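Side-chain contacts in enoyl-CoA hydratase/isomerase (Mycobacterium avium, PDB 3P5M), which probably hydrates or isomerises fatty enoyl-coenzyme A thioesters, as expected of a member of the crotonase superfamily: residues V104-G107 / C108-L112; A165-A168 / F169-M173; E218-Q221 / A222-E226. All blocks are in the same frame, centred on the assembly; numbering follows the deposited sequence.

Contact 1: V104-G107 / C108-L112; sequences VGFG and CSLAL
Cys108 meets Gly105 through its backbone: Cys108 N donates to Gly105 O over 3.0 Å, with an N-H...O angle of 135°. The bend, together with a donor standing 54° above the carbonyl plane, marks a bond of the tight first turn. Gly105 is the N-cap, so its carbonyl opens the helix, and Cys108 CB also lies against that oxygen. The next residue, Ser109, shares the same acceptor through a weak bond of 3.4 Å from Ser109 N to Gly105 O. Its CB rests 3.9 Å from Phe106 CD1, obliquely to the ring, while its hydroxyl is directed to the carbonyl of Asp137. Leu110 carries most of the side-chain contact. Leu110 N reaches Phe106 O at 2.8 Å and 157°, and the two side chains then run at a slant to one another. Phe106 CE2 is 4.0 Å from both Leu110 CB and Leu110 CD2, and Phe106 CZ is 4.1 Å from Leu110 CD1, so both methyls of the leucine take part. Each side chain has its CG opposite the backbone N, which keeps ring and isobutyl group on one flank of the helix. Ala111 adds a weak backbone bond, Ala111 N to Gly107 O, at 3.3 Å. In the crotonase fold the amino end of the matching helix lines the oxyanion hole, and this turn probably does likewise. Phe106 and Leu110 pack against helices 74-90 and 32-47; Cys108 faces Phe125 of strand 124-126, and Leu112 O accepts a hydrogen bond from Arg150 NH2 of the second subunit.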
ATOM      1  N   VAL B 104       3.371  20.440  15.666  1.00  8.70           N
ATOM      2  CA  VAL B 104       2.200  21.216  15.282  1.00 10.02           C
ATOM      3  C   VAL B 104       2.624  22.647  14.972  1.00 10.98           C
ATOM      4  O   VAL B 104       3.455  23.234  15.682  1.00  9.80           O
ATOM      5  CB  VAL B 104       1.162  21.264  16.470  1.00 10.52           C
ATOM      6  CG1 VAL B 104      -0.061  22.111  16.132  1.00 11.04           C
ATOM      7  CG2 VAL B 104       0.751  19.848  16.892  1.00 10.80           C
ATOM      8  N   GLY B 105       2.024  23.207  13.926  1.00 11.32           N
ATOM      9  CA  GLY B 105       2.330  24.580  13.541  1.00 12.32           C
ATOM     10  C   GLY B 105       3.792  24.699  13.193  1.00 11.53           C
ATOM     11  O   GLY B 105       4.298  23.892  12.408  1.00 12.40           O
ATOM     12  N   PHE B 106       4.476  25.680  13.776  1.00 10.96           N
ATOM     13  CA  PHE B 106       5.943  25.770  13.614  1.00 10.44           C
ATOM     14  C   PHE B 106       6.721  24.507  14.051  1.00  9.80           C
ATOM     15  O   PHE B 106       7.834  24.276  13.585  1.00  9.31           O
ATOM     16  CB  PHE B 106       6.544  26.978  14.357  1.00  9.68           C
ATOM     17  CG  PHE B 106       8.044  27.049  14.224  1.00 10.02           C
ATOM     18  CD1 PHE B 106       8.624  27.477  13.029  1.00 10.54           C
ATOM     19  CD2 PHE B 106       8.869  26.598  15.238  1.00 10.21           C
ATOM     20  CE1 PHE B 106       9.990  27.495  12.870  1.00 10.52           C
ATOM     21  CE2 PHE B 106      10.249  26.628  15.086  1.00 10.39           C
ATOM     22  CZ  PHE B 106      10.803  27.088  13.908  1.00  9.94           C
ATOM     23  N   GLY B 107       6.164  23.711  14.959  1.00  9.79           N
ATOM     24  CA  GLY B 107       6.781  22.412  15.313  1.00  9.39           C
ATOM     25  C   GLY B 107       6.906  21.470  14.124  1.00  8.80           C
ATOM     26  O   GLY B 107       7.844  20.670  14.035  1.00  8.44           O
ATOM     27  N   CYS B 108       5.953  21.553  13.212  1.00  9.25           N
ATOM     28  CA  CYS B 108       6.035  20.806  11.977  1.00  9.57           C
ATOM     29  C   CYS B 108       7.134  21.386  11.076  1.00 10.03           C
ATOM     30  O   CYS B 108       8.034  20.665  10.601  1.00  9.14           O
ATOM     31  CB  CYS B 108       4.662  20.798  11.262  1.00 10.70           C
ATOM     32  SG  CYS B 108       4.623  19.791   9.754  1.00 12.56           S
ATOM     33  N   SER B 109       7.069  22.695  10.835  1.00  9.68           N
ATOM     34  CA  SER B 109       8.084  23.377  10.050  1.00  9.87           C
ATOM     35  C   SER B 109       9.502  23.002  10.543  1.00 10.48           C
ATOM     36  O   SER B 109      10.385  22.699   9.727  1.00  8.79           O
ATOM     37  CB  SER B 109       7.884  24.884  10.171  1.00 10.69           C
ATOM     38  OG  SER B 109       6.539  25.250   9.882  1.00 11.14           O
ATOM     39  N   LEU B 110       9.696  23.020  11.871  1.00  9.66           N
ATOM     40  CA  LEU B 110      10.988  22.740  12.518  1.00 10.18           C
ATOM     41  C   LEU B 110      11.540  21.334  12.182  1.00 10.05           C
ATOM     42  O   LEU B 110      12.715  21.170  11.774  1.00  9.93           O
ATOM     43  CB  LEU B 110      10.809  22.853  14.040  1.00  9.96           C
ATOM     44  CG  LEU B 110      11.978  22.705  15.008  1.00  9.87           C
ATOM     45  CD1 LEU B 110      13.038  23.729  14.701  1.00  8.69           C
ATOM     46  CD2 LEU B 110      11.399  22.994  16.390  1.00 13.83           C
ATOM     47  N   ALA B 111      10.708  20.328  12.417  1.00  9.63           N
ATOM     48  CA  ALA B 111      11.074  18.933  12.156  1.00  9.88           C
ATOM     49  C   ALA B 111      11.422  18.816  10.673  1.00 10.42           C
ATOM     50  O   ALA B 111      12.457  18.266  10.306  1.00 10.56           O
ATOM     51  CB  ALA B 111       9.910  18.019  12.495  1.00 10.08           C
ATOM     52  N   LEU B 112      10.583  19.380   9.816  1.00 10.79           N
ATOM     53  CA  LEU B 112      10.757  19.200   8.356  1.00 12.21           C
ATOM     54  C   LEU B 112      11.909  19.998   7.737  1.00 12.11           C
ATOM     55  O   LEU B 112      12.395  19.676   6.645  1.00 15.05           O
ATOM     56  CB  LEU B 112       9.441  19.449   7.618  1.00 11.99           C
ATOM     57  CG  LEU B 112       8.255  18.609   8.088  1.00 13.85           C
ATOM     58  CD1 LEU B 112       7.070  18.773   7.151  1.00 14.20           C
ATOM     59  CD2 LEU B 112       8.621  17.116   8.184  1.00 16.50           C
TER

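Contact 2: A165-A168 / F169-M173; sequences AATA and FEWGM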
ATOM      1  N   ALA B 165       2.362   9.635  11.870  1.00  8.26           N
ATOM      2  CA  ALA B 165       3.733   9.304  11.463  1.00  8.35           C
ATOM      3  C   ALA B 165       3.739   8.351  10.269  1.00  8.20           C
ATOM      4  O   ALA B 165       4.477   8.570   9.348  1.00  8.67           O
ATOM      5  CB  ALA B 165       4.516   8.706  12.604  1.00  8.29           C
ATOM      6  N   ALA B 166       2.902   7.324  10.293  1.00  8.26           N
ATOM      7  CA  ALA B 166       2.831   6.312   9.220  1.00  8.45           C
ATOM      8  C   ALA B 166       2.484   6.950   7.858  1.00  9.35           C
ATOM      9  O   ALA B 166       3.131   6.672   6.871  1.00  9.88           O
ATOM     10  CB  ALA B 166       1.771   5.250   9.563  1.00  9.37           C
ATOM     11  N   THR B 167       1.450   7.798   7.837  1.00  9.30           N
ATOM     12  CA  THR B 167       1.023   8.514   6.636  1.00  9.23           C
ATOM     13  C   THR B 167       2.104   9.476   6.131  1.00  8.88           C
ATOM     14  O   THR B 167       2.387   9.483   4.938  1.00  8.10           O
ATOM     15  CB  THR B 167      -0.268   9.273   6.914  1.00  9.19           C
ATOM     16  OG1 THR B 167      -1.240   8.338   7.348  1.00  9.72           O
ATOM     17  CG2 THR B 167      -0.789  10.025   5.668  1.00  9.29           C
ATOM     18  N   ALA B 168       2.726  10.239   7.052  1.00  8.17           N
ATOM     19  CA  ALA B 168       3.824  11.130   6.709  1.00  8.38           C
ATOM     20  C   ALA B 168       4.931  10.354   6.033  1.00  8.69           C
ATOM     21  O   ALA B 168       5.449  10.792   5.009  1.00  8.27           O
ATOM     22  CB  ALA B 168       4.375  11.878   7.935  1.00  8.02           C
ATOM     23  N   PHE B 169       5.300   9.209   6.593  1.00  9.33           N
ATOM     24  CA  PHE B 169       6.296   8.364   5.915  1.00 10.58           C
ATOM     25  C   PHE B 169       5.927   7.898   4.479  1.00 10.95           C
ATOM     26  O   PHE B 169       6.791   7.909   3.552  1.00 11.09           O
ATOM     27  CB  PHE B 169       6.615   7.153   6.781  1.00 10.92           C
ATOM     28  CG  PHE B 169       7.662   6.264   6.199  1.00 11.57           C
ATOM     29  CD1 PHE B 169       9.007   6.648   6.237  1.00 13.95           C
ATOM     30  CD2 PHE B 169       7.312   5.038   5.617  1.00 11.91           C
ATOM     31  CE1 PHE B 169       9.994   5.821   5.711  1.00 14.30           C
ATOM     32  CE2 PHE B 169       8.290   4.200   5.080  1.00 15.89           C
ATOM     33  CZ  PHE B 169       9.643   4.592   5.130  1.00 13.37           C
ATOM     34  N   GLU B 170       4.682   7.446   4.300  1.00 10.85           N
ATOM     35  CA  GLU B 170       4.220   6.954   2.993  1.00 11.26           C
ATOM     36  C   GLU B 170       4.272   8.049   1.916  1.00 10.42           C
ATOM     37  O   GLU B 170       4.575   7.782   0.728  1.00  9.12           O
ATOM     38  CB  GLU B 170       2.783   6.468   3.083  1.00 12.92           C
ATOM     39  CG  GLU B 170       2.554   5.242   3.888  1.00 19.34           C
ATOM     40  CD  GLU B 170       1.058   4.978   4.136  1.00 28.57           C
ATOM     41  OE1 GLU B 170       0.205   5.524   3.385  1.00 31.28           O
ATOM     42  OE2 GLU B 170       0.738   4.233   5.095  1.00 31.70           O
ATOM     43  N   TRP B 171       3.934   9.266   2.358  1.00  8.85           N
ATOM     44  CA  TRP B 171       3.893  10.457   1.546  1.00  8.09           C
ATOM     45  C   TRP B 171       5.269  10.965   1.199  1.00  8.05           C
ATOM     46  O   TRP B 171       5.378  11.800   0.322  1.00  8.06           O
ATOM     47  CB  TRP B 171       3.174  11.570   2.325  1.00  8.04           C
ATOM     48  CG  TRP B 171       1.673  11.413   2.400  1.00  8.09           C
ATOM     49  CD1 TRP B 171       0.908  10.323   2.001  1.00  8.17           C
ATOM     50  CD2 TRP B 171       0.764  12.359   2.947  1.00  8.09           C
ATOM     51  NE1 TRP B 171      -0.420  10.584   2.225  1.00  8.21           N
ATOM     52  CE2 TRP B 171      -0.542  11.820   2.804  1.00  8.17           C
ATOM     53  CE3 TRP B 171       0.917  13.644   3.505  1.00  8.06           C
ATOM     54  CZ2 TRP B 171      -1.696  12.510   3.245  1.00  8.21           C
ATOM     55  CZ3 TRP B 171      -0.226  14.313   3.927  1.00  8.10           C
ATOM     56  CH2 TRP B 171      -1.521  13.743   3.783  1.00  8.18           C
ATOM     57  N   GLY B 172       6.299  10.549   1.942  1.00  8.16           N
ATOM     58  CA  GLY B 172       7.679  11.087   1.723  1.00  8.02           C
ATOM     59  C   GLY B 172       7.929  12.406   2.440  1.00  9.44           C
ATOM     60  O   GLY B 172       8.887  13.154   2.093  1.00  7.95           O
ATOM     61  N   MET B 173       7.094  12.688   3.476  1.00  9.04           N
ATOM     62  CA  MET B 173       7.277  13.886   4.291  1.00  8.59           C
ATOM     63  C   MET B 173       8.517  13.785   5.153  1.00  8.34           C
ATOM     64  O   MET B 173       9.200  14.762   5.387  1.00  8.41           O
ATOM     65  CB  MET B 173       6.072  14.098   5.238  1.00  8.77           C
ATOM     66  CG  MET B 173       6.002  15.494   5.893  1.00  7.92           C
ATOM     67  SD  MET B 173       4.806  15.642   7.286  1.00  8.80           S
ATOM     68  CE  MET B 173       3.309  15.520   6.301  1.00  7.98           C
TER
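Trp171 lies alongside Thr167, one turn earlier, with the threonine methyl over its ring, and its side chain can be traced outward atom by atom. CB starts 3.4 Å from Thr167 O, the same oxygen that accepts the backbone N-H of Trp171 at 3.0 Å. CG is close to it as well, with Thr167 O above one face of the ring. CD1 is still near Thr167 O and already near the methyl. Farther out the partner is the methyl: Trp171 NE1 lies 3.5 Å from Thr167 CG2, CE2 lies 3.4 Å from that carbon, and CZ2 follows at 3.6 Å. The methyl sits 3.7 Å from the centroid of the five-membered ring and 25° off its normal, a CH-pi contact displaced toward the rim. The threonine's chi1 of -58° accounts for this by setting CG2 opposite the backbone N and sending OG1 to Ser164 OG. The chain leaves the helix here by a Schellman motif: Gly172 takes positive phi (84°), Gly172 N bonds to Phe169 O, and Met173 N returns to Ala168 O at 2.9 Å. That return brings the methionine back over the last turn, where its SD packs 3.8 Å from Ala168 CB. Phe125 of strand 124-126 touches both Ala168 and Met173. Ile148 of helix 145-148 meets Met173 and Trp171, and Arg152 makes a cation-pi contact with the indole.

Contact 3: E218-Q221 / A222-E226; sequences EPVQ and AIEAE
Glu224 N donates to Val220 O over 2.9 Å at an angle of 159°, and the glutamate's own CG merely lies against that oxygen, at 3.4 Å from Val220 O. The glutamate has chi1 of -68°, which sets CG beside its backbone N and therefore beside the carbonyl that this N-H meets. Beyond CG the chain is extended, crossing the valine at a slant, and OE2 passes 3.9 Å from Val220 CG1. This is a loose touch of one methyl on one oxygen of a carboxylate whose polar partners lie in the neighbouring loop and helix: OE1 accepts from Gly139 N and OE2 bonds to Ser141 OG. With both oxygens held, the plane of this buried group has little liberty to turn. It sits at the start of helix 140-143, whose peptide dipoles would probably favour the charged form.

The segment is regular alpha helix within 217-231, one of the carboxy-terminal helices of the crotonase fold, and it packs on another copy in this six-chain assembly. Each bond spans four residues: Ala222 N to Glu218 O at 3.0 Å, Ile223 N to Pro219 O at 3.1 Å and Ala225 N to Gln221 O at 2.9 Å. On a separate flank, Ile223 folds CG1 back to 3.4 Å from Pro219 O, and CD1 also lies near that oxygen. Gln221 is extended beyond CG, and its NE2 donates to Gly138 O, with a weak second bond to Asn82 O; both Gln221 and Glu224 thus grip the loop 138-139. Val220, Ile223 and Glu224 pack against Ala212, Ala211 and Ala208 of the third subunit, and Glu226 meets Trp204 of that subunit.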
ATOM      1  N   GLU B 218      13.223  31.779   1.029  1.00 14.20           N
ATOM      2  CA  GLU B 218      13.191  33.170   1.497  1.00 15.63           C
ATOM      3  C   GLU B 218      11.941  33.953   1.037  1.00 14.71           C
ATOM      4  O   GLU B 218      11.231  34.504   1.892  1.00 14.45           O
ATOM      5  CB  GLU B 218      14.499  33.909   1.149  1.00 16.49           C
ATOM      6  CG  GLU B 218      14.868  35.048   2.088  1.00 22.57           C
ATOM      7  CD  GLU B 218      16.108  35.809   1.635  1.00 26.86           C
ATOM      8  OE1 GLU B 218      16.185  36.219   0.461  1.00 30.11           O
ATOM      9  OE2 GLU B 218      17.014  35.996   2.451  1.00 29.23           O
ATOM     10  N   PRO B 219      11.667  34.028  -0.299  1.00 14.41           N
ATOM     11  CA  PRO B 219      10.458  34.784  -0.688  1.00 14.40           C
ATOM     12  C   PRO B 219       9.170  34.241  -0.017  1.00 13.32           C
ATOM     13  O   PRO B 219       8.267  35.020   0.328  1.00 13.41           O
ATOM     14  CB  PRO B 219      10.345  34.577  -2.215  1.00 14.84           C
ATOM     15  CG  PRO B 219      11.538  33.849  -2.653  1.00 15.36           C
ATOM     16  CD  PRO B 219      12.434  33.556  -1.467  1.00 14.91           C
ATOM     17  N   VAL B 220       9.082  32.922   0.159  1.00 11.98           N
ATOM     18  CA  VAL B 220       7.895  32.341   0.769  1.00 11.68           C
ATOM     19  C   VAL B 220       7.807  32.719   2.256  1.00 11.55           C
ATOM     20  O   VAL B 220       6.727  33.029   2.739  1.00 10.84           O
ATOM     21  CB  VAL B 220       7.795  30.802   0.582  1.00 11.24           C
ATOM     22  CG1 VAL B 220       6.693  30.216   1.471  1.00 10.40           C
ATOM     23  CG2 VAL B 220       7.529  30.458  -0.864  1.00 11.53           C
ATOM     24  N   GLN B 221       8.945  32.706   2.957  1.00 12.49           N
ATOM     25  CA  GLN B 221       8.982  33.116   4.374  1.00 12.90           C
ATOM     26  C   GLN B 221       8.532  34.581   4.539  1.00 13.05           C
ATOM     27  O   GLN B 221       7.777  34.887   5.443  1.00 13.24           O
ATOM     28  CB  GLN B 221      10.378  32.887   4.979  1.00 12.91           C
ATOM     29  CG  GLN B 221      10.691  31.391   5.394  1.00 12.44           C
ATOM     30  CD  GLN B 221      12.109  31.228   5.922  1.00 16.10           C
ATOM     31  OE1 GLN B 221      12.974  32.040   5.599  1.00 19.35           O
ATOM     32  NE2 GLN B 221      12.364  30.187   6.731  1.00 12.39           N
ATOM     33  N   ALA B 222       8.970  35.456   3.635  1.00 13.38           N
ATOM     34  CA  ALA B 222       8.523  36.853   3.618  1.00 14.00           C
ATOM     35  C   ALA B 222       7.011  37.024   3.371  1.00 13.73           C
ATOM     36  O   ALA B 222       6.376  37.911   3.931  1.00 13.29           O
ATOM     37  CB  ALA B 222       9.306  37.635   2.605  1.00 14.47           C
ATOM     38  N   ILE B 223       6.447  36.189   2.508  1.00 13.91           N
ATOM     39  CA  ILE B 223       5.018  36.193   2.300  1.00 13.13           C
ATOM     40  C   ILE B 223       4.281  35.719   3.546  1.00 13.21           C
ATOM     41  O   ILE B 223       3.282  36.324   3.905  1.00 13.72           O
ATOM     42  CB  ILE B 223       4.628  35.410   1.070  1.00 12.58           C
ATOM     43  CG1 ILE B 223       5.110  36.193  -0.174  1.00 13.55           C
ATOM     44  CG2 ILE B 223       3.111  35.169   1.052  1.00 12.19           C
ATOM     45  CD1 ILE B 223       5.237  35.336  -1.446  1.00 12.10           C
ATOM     46  N   GLU B 224       4.771  34.657   4.195  1.00 12.66           N
ATOM     47  CA  GLU B 224       4.123  34.130   5.406  1.00 12.34           C
ATOM     48  C   GLU B 224       4.175  35.148   6.540  1.00 12.67           C
ATOM     49  O   GLU B 224       3.217  35.275   7.279  1.00 12.78           O
ATOM     50  CB  GLU B 224       4.782  32.809   5.889  1.00 11.84           C
ATOM     51  CG  GLU B 224       4.571  31.587   4.940  1.00 11.79           C
ATOM     52  CD  GLU B 224       5.275  30.305   5.440  1.00 14.28           C
ATOM     53  OE1 GLU B 224       6.084  30.389   6.392  1.00 12.52           O
ATOM     54  OE2 GLU B 224       5.031  29.227   4.845  1.00 12.29           O
ATOM     55  N   ALA B 225       5.319  35.829   6.690  1.00 12.81           N
ATOM     56  CA  ALA B 225       5.496  36.864   7.707  1.00 13.41           C
ATOM     57  C   ALA B 225       4.560  38.050   7.457  1.00 14.02           C
ATOM     58  O   ALA B 225       3.939  38.553   8.392  1.00 13.93           O
ATOM     59  CB  ALA B 225       6.962  37.323   7.754  1.00 13.69           C
ATOM     60  N   GLU B 226       4.429  38.491   6.206  1.00 14.62           N
ATOM     61  CA  GLU B 226       3.435  39.559   5.907  1.00 16.03           C
ATOM     62  C   GLU B 226       1.989  39.113   6.161  1.00 16.02           C
ATOM     63  O   GLU B 226       1.173  39.880   6.696  1.00 15.03           O
ATOM     64  CB  GLU B 226       3.552  40.058   4.459  1.00 16.43           C
ATOM     65  CG  GLU B 226       2.644  41.215   4.194  1.00 18.61           C
ATOM     66  CD  GLU B 226       2.736  41.744   2.791  1.00 23.19           C
ATOM     67  OE1 GLU B 226       3.752  41.507   2.113  1.00 25.73           O
ATOM     68  OE2 GLU B 226       1.773  42.410   2.365  1.00 27.11           O
TER

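From the N terminus the three contacts come in series. None nests in or crosses another, and each closes only a turn or so of helix: contact 1 at the start of helix 106-113, contact 2 at the finish of helix 165-171, contact 3 within helix 217-231. Contacts 1 and 2 touch directly, Leu112 CD1 lying 3.7 Å from Met173 CG, and both pack on Phe125 of strand 124-126. Contact 3 stays apart, its nearest atoms about 6 Å from contact 1 and about 14 Å from contact 2. It is tied to contact 1 indirectly, through the loop from Asp137 to Gly139 and through Val85 of helix 74-90.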